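Local coordinates for protein hydroxyethylphosphonate dioxygenase (Streptomyces albus, PDB 6B9R) that probably catalyses the iron- and oxygen-dependent conversion of 2-hydroxyethylphosphonate to hydroxymethylphosphonate, cleaving the carbon-carbon bond of its substrate, at residues A[150-155]-A[336-341]; A[163-168]-A[307-312]. All coordinates share one frame; numbering follows the deposited sequence.

Contact 1. Residues A[150-155]-A[336-341]; sequences LLYQFT and DPLHPH. With FE (Fe (III) ion), chain E; 2HE ((2-hydroxyethyl)phosphonic acid), chain F.
One face of the Tyr152 ring is covered by the imidazole of His339, whose CE1 lies 3.3 Å above the centre of the phenol plane. The two rings are inclined by 41°, an oblique pairing with the closest approach, 3.4 Å, between Tyr152 CZ and His339 NE2. At the edge of the phenol, near its plane, Leu338 CD2 comes within 4.0 Å of Tyr152 OH, the leucine crossing the tyrosine at about a right angle. Tyr152 reaches this loop because its CG stands beside the backbone N, anti to the carbonyl carbon (chi1 -65°). His339 is held from other directions too: ND1 is hydrogen-bonded to Tyr208 OH, and Trp183 meets the imidazole edge-to-face. The loop is folded as a type I turn from Asp336 to His339, reinforced by an Asx turn in which Leu338 N donates to Asp336 OD2 (3.0 Å). With an alanine at Tyr152 the imidazole would probably lose the ring under its CE1, and a gap would open beside the Leu338 methyl.

The next residue, Gln153, projects from the opposite side of the strand, and its OE1 binds iron at 2.1 Å, alongside His149 and His190. Its NE2 donates in the amide plane to Thr155 OG1 (2.6 Å, 169°), a second-shell bond that, with the iron on OE1, holds the amide rotation; a more bent bond runs from NE2 to O4 of the substrate (3.1 Å). The substrate chelates the metal through O3 and O4. Gln153 thus meets both iron and the substrate hydroxyl; coordination through OE1 is likely to polarise the amide and strengthen NE2 as a donor.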
loop_
_atom_site.group_PDB
_atom_site.type_symbol
_atom_site.label_atom_id
_atom_site.label_comp_id
_atom_site.label_asym_id
_atom_site.label_seq_id
_atom_site.Cartn_x
_atom_site.Cartn_y
_atom_site.Cartn_z
ATOM N N LEU A 150 -1.977 -0.955 -18.056
ATOM C CA LEU A 150 -2.295 -1.024 -16.631
ATOM C C LEU A 150 -2.311 0.359 -15.990
ATOM O O LEU A 150 -3.170 0.646 -15.150
ATOM C CB LEU A 150 -1.304 -1.934 -15.897
ATOM C CG LEU A 150 -1.478 -1.937 -14.369
ATOM C CD1 LEU A 150 -2.912 -2.292 -13.949
ATOM C CD2 LEU A 150 -0.472 -2.857 -13.691
ATOM N N LEU A 151 -1.388 1.230 -16.376
ATOM C CA LEU A 151 -1.231 2.486 -15.655
ATOM C C LEU A 151 -2.424 3.409 -15.889
ATOM O O LEU A 151 -2.977 3.473 -16.990
ATOM C CB LEU A 151 0.064 3.186 -16.067
ATOM C CG LEU A 151 1.349 2.472 -15.621
ATOM C CD1 LEU A 151 2.574 3.391 -15.754
ATOM C CD2 LEU A 151 1.193 1.993 -14.187
ATOM N N TYR A 152 -2.836 4.101 -14.826
ATOM C CA TYR A 152 -3.772 5.209 -14.963
ATOM C C TYR A 152 -3.182 6.268 -15.886
ATOM O O TYR A 152 -1.964 6.412 -15.988
ATOM C CB TYR A 152 -4.057 5.833 -13.598
ATOM C CG TYR A 152 -4.760 4.906 -12.635
ATOM C CD1 TYR A 152 -4.054 3.941 -11.917
ATOM C CD2 TYR A 152 -6.133 5.006 -12.433
ATOM C CE1 TYR A 152 -4.710 3.090 -11.038
ATOM C CE2 TYR A 152 -6.792 4.171 -11.552
ATOM C CZ TYR A 152 -6.080 3.222 -10.855
ATOM O OH TYR A 152 -6.748 2.402 -9.987
ATOM N N GLN A 153 -4.038 7.030 -16.564
ATOM C CA GLN A 153 -3.493 8.104 -17.384
ATOM C C GLN A 153 -4.171 9.430 -17.099
ATOM O O GLN A 153 -5.399 9.514 -17.042
ATOM C CB GLN A 153 -3.597 7.795 -18.873
ATOM C CG GLN A 153 -2.754 8.734 -19.714
ATOM C CD GLN A 153 -2.591 8.229 -21.135
ATOM O OE1 GLN A 153 -2.254 7.076 -21.350
ATOM N NE2 GLN A 153 -2.843 9.093 -22.109
ATOM N N PHE A 154 -3.354 10.454 -16.907
ATOM C CA PHE A 154 -3.771 11.843 -16.979
ATOM C C PHE A 154 -3.162 12.423 -18.241
ATOM O O PHE A 154 -1.942 12.354 -18.429
ATOM C CB PHE A 154 -3.302 12.648 -15.763
ATOM C CG PHE A 154 -3.443 14.112 -15.968
ATOM C CD1 PHE A 154 -4.671 14.731 -15.802
ATOM C CD2 PHE A 154 -2.371 14.869 -16.399
ATOM C CE1 PHE A 154 -4.819 16.089 -16.040
ATOM C CE2 PHE A 154 -2.519 16.232 -16.651
ATOM C CZ PHE A 154 -3.748 16.842 -16.461
ATOM N N THR A 155 -3.995 13.003 -19.096
ATOM C CA THR A 155 -3.530 13.539 -20.361
ATOM C C THR A 155 -3.890 15.010 -20.451
ATOM O O THR A 155 -5.035 15.388 -20.187
ATOM C CB THR A 155 -4.134 12.772 -21.536
ATOM O OG1 THR A 155 -3.793 11.382 -21.416
ATOM C CG2 THR A 155 -3.578 13.300 -22.838
ATOM N N ASP A 336 -10.187 12.378 -10.436
ATOM C CA ASP A 336 -11.290 11.489 -10.070
ATOM C C ASP A 336 -11.209 11.166 -8.588
ATOM O O ASP A 336 -10.097 10.986 -8.067
ATOM C CB ASP A 336 -11.270 10.199 -10.887
ATOM C CG ASP A 336 -12.584 9.424 -10.769
ATOM O OD1 ASP A 336 -13.556 9.823 -11.443
ATOM O OD2 ASP A 336 -12.632 8.434 -10.016
ATOM N N PRO A 337 -12.347 11.086 -7.881
ATOM C CA PRO A 337 -12.306 10.760 -6.444
ATOM C C PRO A 337 -11.853 9.344 -6.147
ATOM O O PRO A 337 -11.586 9.039 -4.977
ATOM C CB PRO A 337 -13.759 10.971 -5.972
ATOM C CG PRO A 337 -14.419 11.811 -7.063
ATOM C CD PRO A 337 -13.690 11.492 -8.338
ATOM N N LEU A 338 -11.779 8.458 -7.142
ATOM C CA LEU A 338 -11.146 7.167 -6.879
ATOM C C LEU A 338 -9.680 7.356 -6.518
ATOM O O LEU A 338 -9.093 6.532 -5.802
ATOM C CB LEU A 338 -11.277 6.239 -8.091
ATOM C CG LEU A 338 -10.683 4.827 -7.947
ATOM C CD1 LEU A 338 -11.654 3.897 -7.224
ATOM C CD2 LEU A 338 -10.267 4.236 -9.296
ATOM N N HIS A 339 -9.083 8.441 -6.998
ATOM C CA HIS A 339 -7.705 8.817 -6.704
ATOM C C HIS A 339 -7.697 10.185 -6.029
ATOM O O HIS A 339 -7.303 11.189 -6.635
ATOM C CB HIS A 339 -6.862 8.833 -7.975
ATOM C CG HIS A 339 -6.205 7.520 -8.269
ATOM N ND1 HIS A 339 -5.218 7.381 -9.220
ATOM C CD2 HIS A 339 -6.402 6.289 -7.741
ATOM C CE1 HIS A 339 -4.820 6.120 -9.253
ATOM N NE2 HIS A 339 -5.527 5.438 -8.369
ATOM N N PRO A 340 -8.110 10.256 -4.763
ATOM C CA PRO A 340 -8.158 11.558 -4.086
ATOM C C PRO A 340 -6.801 12.227 -3.963
ATOM O O PRO A 340 -6.745 13.451 -3.817
ATOM C CB PRO A 340 -8.729 11.206 -2.706
ATOM C CG PRO A 340 -8.207 9.765 -2.480
ATOM C CD PRO A 340 -8.406 9.141 -3.846
ATOM N N HIS A 341 -5.709 11.475 -4.029
ATOM C CA HIS A 341 -4.374 12.039 -3.884
ATOM C C HIS A 341 -3.757 12.461 -5.207
ATOM O O HIS A 341 -2.571 12.811 -5.236
ATOM C CB HIS A 341 -3.474 11.032 -3.173
ATOM C CG HIS A 341 -4.120 10.431 -1.969
ATOM N ND1 HIS A 341 -4.465 11.179 -0.862
ATOM C CD2 HIS A 341 -4.537 9.169 -1.718
ATOM C CE1 HIS A 341 -5.035 10.392 0.035
ATOM N NE2 HIS A 341 -5.101 9.171 -0.464
HETATM FE FE FE E . -2.032 5.678 -22.944
HETATM O O3 2HE F . -0.796 4.709 -24.839
HETATM P P 2HE F . -0.387 4.953 -26.249
HETATM O O1 2HE F . -1.194 3.975 -27.241
HETATM O O2 2HE F . 1.202 4.738 -26.448
HETATM C CA 2HE F . -0.828 6.673 -26.585
HETATM C CB 2HE F . -0.508 7.475 -25.326
HETATM O O4 2HE F . -1.511 7.291 -24.315
HETATM O O HOH W 1 0.306 6.554 -22.404
#

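Contact 2. Residues A[163-168]-A[307-312]; sequences YYFRSG and VRIQPG
Val307 spreads its two methyls against two aromatic residues of strand 163-167, one for each. CG2 rests over a face of the Phe165 ring, displaced toward the rim carrying CD2 and CE2, in a CH-pi contact 4.1 Å from the ring centroid and 21° off the normal. The other branch, CG1, meets Tyr163 at its edge, near the ring plane, 3.4 Å from Tyr163 OH, the tyrosine and valine lying alongside and pointing opposite ways. Phe165 can offer its face because CG lies between the backbone N and the carbonyl carbon (chi1 53°). Farther along, Ile309 adds a looser bump, its CD1 4.3 Å from Phe165 CE1.

No hydrogen bond joins the segments. The short strand axes come within 10.1 Å at closest and run roughly antiparallel, at 152°, and apolar surfaces fill the space between them. Val182 also packs on Val307, Ile309 and Tyr163, while His172 stacks on Phe165. Strand 307-310 is outermost, within this chain, in a seven-stranded sheet and strand 161-167 is the middle of a three-stranded one. Two sheets facing each other across such a filling, with the side chain of Tyr163 about 7 Å from the iron, are consistent with the double-stranded beta-helix of the cupin fold.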
loop_
_atom_site.group_PDB
_atom_site.type_symbol
_atom_site.label_atom_id
_atom_site.label_comp_id
_atom_site.label_asym_id
_atom_site.label_seq_id
_atom_site.Cartn_x
_atom_site.Cartn_y
_atom_site.Cartn_z
ATOM N N TYR A 163 -9.323 12.845 -29.175
ATOM C CA TYR A 163 -9.200 11.801 -28.165
ATOM C C TYR A 163 -10.221 10.708 -28.457
ATOM O O TYR A 163 -11.422 10.981 -28.552
ATOM C CB TYR A 163 -9.416 12.366 -26.763
ATOM C CG TYR A 163 -9.272 11.336 -25.667
ATOM C CD1 TYR A 163 -8.121 10.572 -25.566
ATOM C CD2 TYR A 163 -10.284 11.122 -24.737
ATOM C CE1 TYR A 163 -7.970 9.627 -24.575
ATOM C CE2 TYR A 163 -10.140 10.154 -23.739
ATOM C CZ TYR A 163 -8.984 9.425 -23.666
ATOM O OH TYR A 163 -8.834 8.478 -22.680
ATOM N N TYR A 164 -9.743 9.480 -28.609
ATOM C CA TYR A 164 -10.589 8.324 -28.875
ATOM C C TYR A 164 -10.535 7.382 -27.685
ATOM O O TYR A 164 -9.463 7.154 -27.119
ATOM C CB TYR A 164 -10.130 7.590 -30.136
ATOM C CG TYR A 164 -10.041 8.475 -31.352
ATOM C CD1 TYR A 164 -8.933 9.287 -31.564
ATOM C CD2 TYR A 164 -11.064 8.499 -32.290
ATOM C CE1 TYR A 164 -8.852 10.108 -32.672
ATOM C CE2 TYR A 164 -10.997 9.314 -33.401
ATOM C CZ TYR A 164 -9.886 10.110 -33.591
ATOM O OH TYR A 164 -9.812 10.918 -34.696
ATOM N N PHE A 165 -11.686 6.841 -27.293
ATOM C CA PHE A 165 -11.698 5.986 -26.117
ATOM C C PHE A 165 -12.807 4.952 -26.226
ATOM O O PHE A 165 -13.853 5.201 -26.833
ATOM C CB PHE A 165 -11.832 6.803 -24.825
ATOM C CG PHE A 165 -12.997 7.755 -24.801
ATOM C CD1 PHE A 165 -12.904 9.001 -25.395
ATOM C CD2 PHE A 165 -14.163 7.426 -24.127
ATOM C CE1 PHE A 165 -13.965 9.893 -25.344
ATOM C CE2 PHE A 165 -15.216 8.308 -24.065
ATOM C CZ PHE A 165 -15.121 9.546 -24.681
ATOM N N ARG A 166 -12.552 3.777 -25.631
ATOM C CA ARG A 166 -13.434 2.620 -25.738
ATOM C C ARG A 166 -13.794 2.090 -24.357
ATOM O O ARG A 166 -12.976 2.114 -23.431
ATOM C CB ARG A 166 -12.787 1.487 -26.557
ATOM C CG ARG A 166 -13.057 1.563 -28.037
ATOM C CD ARG A 166 -12.200 0.557 -28.785
ATOM N NE ARG A 166 -12.355 0.673 -30.228
ATOM C CZ ARG A 166 -11.554 0.086 -31.109
ATOM N NH1 ARG A 166 -10.528 -0.654 -30.695
ATOM N NH2 ARG A 166 -11.772 0.245 -32.407
ATOM N N SER A 167 -15.025 1.604 -24.235
ATOM C CA SER A 167 -15.527 1.041 -22.989
ATOM C C SER A 167 -16.779 0.252 -23.325
ATOM O O SER A 167 -17.627 0.741 -24.076
ATOM C CB SER A 167 -15.834 2.147 -21.967
ATOM O OG SER A 167 -16.403 1.625 -20.780
ATOM N N GLY A 168 -16.881 -0.961 -22.793
ATOM C CA GLY A 168 -18.050 -1.794 -23.018
ATOM C C GLY A 168 -18.469 -1.932 -24.468
ATOM O O GLY A 168 -19.667 -1.959 -24.770
ATOM N N VAL A 307 -13.410 7.263 -18.421
ATOM C CA VAL A 307 -12.611 8.484 -18.464
ATOM C C VAL A 307 -13.398 9.611 -17.805
ATOM O O VAL A 307 -14.627 9.570 -17.714
ATOM C CB VAL A 307 -12.218 8.882 -19.909
ATOM C CG1 VAL A 307 -11.429 7.776 -20.577
ATOM C CG2 VAL A 307 -13.458 9.216 -20.737
ATOM N N ARG A 308 -12.673 10.627 -17.338
ATOM C CA ARG A 308 -13.278 11.874 -16.864
ATOM C C ARG A 308 -12.615 13.029 -17.606
ATOM O O ARG A 308 -11.433 13.316 -17.402
ATOM C CB ARG A 308 -13.143 12.025 -15.345
ATOM C CG ARG A 308 -13.480 13.415 -14.749
ATOM C CD ARG A 308 -14.659 14.147 -15.418
ATOM N NE ARG A 308 -15.845 13.322 -15.570
ATOM C CZ ARG A 308 -16.822 13.581 -16.433
ATOM N NH1 ARG A 308 -16.748 14.641 -17.234
ATOM N NH2 ARG A 308 -17.860 12.774 -16.504
ATOM N N ILE A 309 -13.382 13.702 -18.452
ATOM C CA ILE A 309 -12.868 14.779 -19.289
ATOM C C ILE A 309 -13.107 16.115 -18.596
ATOM O O ILE A 309 -14.231 16.405 -18.167
ATOM C CB ILE A 309 -13.542 14.759 -20.670
ATOM C CG1 ILE A 309 -13.237 13.437 -21.383
ATOM C CG2 ILE A 309 -13.060 15.928 -21.498
ATOM C CD1 ILE A 309 -14.114 13.189 -22.607
ATOM N N GLN A 310 -12.058 16.944 -18.508
ATOM C CA GLN A 310 -12.185 18.294 -17.961
ATOM C C GLN A 310 -11.987 19.318 -19.071
ATOM O O GLN A 310 -10.848 19.522 -19.523
ATOM C CB GLN A 310 -11.176 18.545 -16.832
ATOM C CG GLN A 310 -11.259 19.963 -16.239
ATOM C CD GLN A 310 -12.650 20.267 -15.707
ATOM O OE1 GLN A 310 -13.144 19.570 -14.824
ATOM N NE2 GLN A 310 -13.298 21.283 -16.267
ATOM N N PRO A 311 -13.038 19.975 -19.553
ATOM C CA PRO A 311 -12.825 21.100 -20.472
ATOM C C PRO A 311 -12.035 22.185 -19.760
ATOM O O PRO A 311 -12.318 22.526 -18.610
ATOM C CB PRO A 311 -14.250 21.563 -20.820
ATOM C CG PRO A 311 -15.154 20.413 -20.407
ATOM C CD PRO A 311 -14.458 19.767 -19.236
ATOM N N GLY A 312 -11.026 22.717 -20.444
ATOM C CA GLY A 312 -10.267 23.809 -19.863
ATOM C C GLY A 312 -11.099 25.058 -19.631
ATOM O O GLY A 312 -10.828 25.825 -18.705
#

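Overall arrangement
From the N terminus, the chain first lays down 150-155 at the start of strand 152-158, then turns directly into strand 161-167, which carries most of 163-168. A long excursion follows, through further strands of this metal-binding region and a run of helices that includes the predicted Cro/C1-type helix-turn-helix domain. Its return as strand 307-310 closes the loop of contact 2. Contact 1 closes later, at 336-341, between strands 328-332 and 343-349, so contact 2 is nested inside it. Their centres lie about 13 Å apart. Contact 2 joins the two facing sheets around the iron site, whereas contact 1 ties that site's larger sheet to a connection within the second seven-stranded sheet.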